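Local coordinates for 3-polyprenyl-4-hydroxybenzoate decarboxylase and related decarboxylases (Pelotomaculum thermopropionicum, PDB 6H6X), which interconverts 2,5-furandicarboxylic acid and 2-furoic acid plus CO2 as a prenylated-FMN-dependent (de)carboxylase of the UbiD family, and probably also decarboxylates 4-hydroxybenzoate, at residues B[59-62]-B[66-69]. The protein carries 8 engineered substitutions. Sequence-based numbering, arbitrary orientation.
Sequences GLAG and LFAA
Ala61 sets its methyl group over one face of the Phe67 ring: CB of Ala61 lies 3.7 Å from the ring centroid and only 16° off the ring normal, which meets the definition of a CH-pi contact. The methyl is displaced toward the rim, on the side of CE2, with Ala61 CB at 3.6 Å from Phe67 CE2. The carbonyl of the same alanine reaches that corner too, Ala61 O standing 3.4 Å from Phe67 CE2. A second hydrophobic contact flanks the first, CB of Ala61 meeting CB of Leu66 at 3.9 Å, so one methyl serves two successive residues of helix 64-70. Phe67 attains this position with CG anti to its own carbonyl carbon (chi1 -79°), which brings the ring back toward the loop although its CB does not point there.

Further out, Leu298, Leu299 and Ile302 of helix 294-315 and Met78 of helix 75-87 also touch Phe67, whose side chain lies about 9 Å from the bound prenylated FMN. Glu295 accepts hydrogen bonds from the backbone N of Gly59 and of Leu60, Trp8 NE1 donates to Leu60 O, and Asp63 OD1 accepts from Leu66 N in the first turn of helix 64-70. Within the N-terminal UbiD family region, the loop after strand 56-58 thus meets the following helix through apolar contact, without a direct hydrogen bond between 59-62 and 66-69.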
ATOM      1  N   GLY B  59       2.470 -21.546   5.482  1.00 37.31           N
ATOM      2  CA  GLY B  59       2.644 -20.595   4.390  1.00 37.71           C
ATOM      3  C   GLY B  59       3.027 -21.286   3.083  1.00 43.49           C
ATOM      4  O   GLY B  59       3.960 -20.857   2.422  1.00 43.64           O
ATOM      5  N   LEU B  60       2.279 -22.317   2.699  1.00 41.11           N
ATOM      6  CA  LEU B  60       2.536 -23.091   1.450  1.00 42.74           C
ATOM      7  C   LEU B  60       2.426 -22.296   0.196  1.00 46.02           C
ATOM      8  O   LEU B  60       3.144 -22.558  -0.785  1.00 48.67           O
ATOM      9  CB  LEU B  60       1.590 -24.295   1.315  1.00 44.35           C
ATOM     10  CG  LEU B  60       1.669 -25.314   2.454  1.00 43.59           C
ATOM     11  CD1 LEU B  60       0.732 -26.452   2.174  1.00 44.59           C
ATOM     12  CD2 LEU B  60       3.088 -25.814   2.618  1.00 46.38           C
ATOM     13  N   ALA B  61       1.537 -21.319   0.216  1.00 46.46           N
ATOM     14  CA  ALA B  61       1.405 -20.378  -0.888  1.00 44.41           C
ATOM     15  C   ALA B  61       0.841 -19.082  -0.321  1.00 48.11           C
ATOM     16  O   ALA B  61      -0.179 -19.105   0.354  1.00 52.23           O
ATOM     17  CB  ALA B  61       0.450 -20.953  -1.937  1.00 49.75           C
ATOM     18  N   GLY B  62       1.503 -17.974  -0.596  1.00 44.38           N
ATOM     19  CA  GLY B  62       1.178 -16.691  -0.024  1.00 45.80           C
ATOM     20  C   GLY B  62       1.115 -15.546  -1.008  1.00 45.40           C
ATOM     21  O   GLY B  62       1.182 -14.400  -0.603  1.00 51.22           O
ATOM     22  N   LEU B  66       2.306 -18.322  -6.766  1.00 51.45           N
ATOM     23  CA  LEU B  66       2.305 -19.681  -6.237  1.00 44.23           C
ATOM     24  C   LEU B  66       1.001 -20.386  -6.375  1.00 48.36           C
ATOM     25  O   LEU B  66       0.997 -21.539  -6.760  1.00 52.20           O
ATOM     26  CB  LEU B  66       2.797 -19.724  -4.805  1.00 53.47           C
ATOM     27  CG  LEU B  66       4.270 -19.323  -4.739  1.00 51.92           C
ATOM     28  CD1 LEU B  66       4.708 -19.225  -3.304  1.00 57.98           C
ATOM     29  CD2 LEU B  66       5.132 -20.310  -5.498  1.00 54.68           C
ATOM     30  N   PHE B  67      -0.135 -19.736  -6.147  1.00 42.37           N
ATOM     31  CA  PHE B  67      -1.382 -20.455  -6.379  1.00 39.53           C
ATOM     32  C   PHE B  67      -1.582 -20.769  -7.840  1.00 40.04           C
ATOM     33  O   PHE B  67      -2.183 -21.783  -8.176  1.00 37.91           O
ATOM     34  CB  PHE B  67      -2.603 -19.696  -5.818  1.00 41.46           C
ATOM     35  CG  PHE B  67      -2.774 -19.855  -4.329  1.00 37.89           C
ATOM     36  CD1 PHE B  67      -3.365 -20.990  -3.814  1.00 42.25           C
ATOM     37  CD2 PHE B  67      -2.365 -18.881  -3.470  1.00 42.52           C
ATOM     38  CE1 PHE B  67      -3.524 -21.153  -2.445  1.00 44.02           C
ATOM     39  CE2 PHE B  67      -2.541 -19.022  -2.088  1.00 42.35           C
ATOM     40  CZ  PHE B  67      -3.121 -20.157  -1.576  1.00 41.15           C
ATOM     41  N   ALA B  68      -1.120 -19.896  -8.724  1.00 45.89           N
ATOM     42  CA  ALA B  68      -1.176 -20.202 -10.186  1.00 49.20           C
ATOM     43  C   ALA B  68      -0.304 -21.414 -10.510  1.00 40.20           C
ATOM     44  O   ALA B  68      -0.769 -22.358 -11.125  1.00 44.96           O
ATOM     45  CB  ALA B  68      -0.745 -19.044 -11.026  1.00 49.30           C
ATOM     46  N   ALA B  69       0.929 -21.404 -10.059  1.00 45.62           N
ATOM     47  CA  ALA B  69       1.791 -22.607 -10.142  1.00 48.10           C
ATOM     48  C   ALA B  69       1.107 -23.886  -9.595  1.00 51.30           C
ATOM     49  O   ALA B  69       1.112 -24.932 -10.258  1.00 50.09           O
ATOM     50  CB  ALA B  69       3.085 -22.361  -9.423  1.00 47.71           C
TER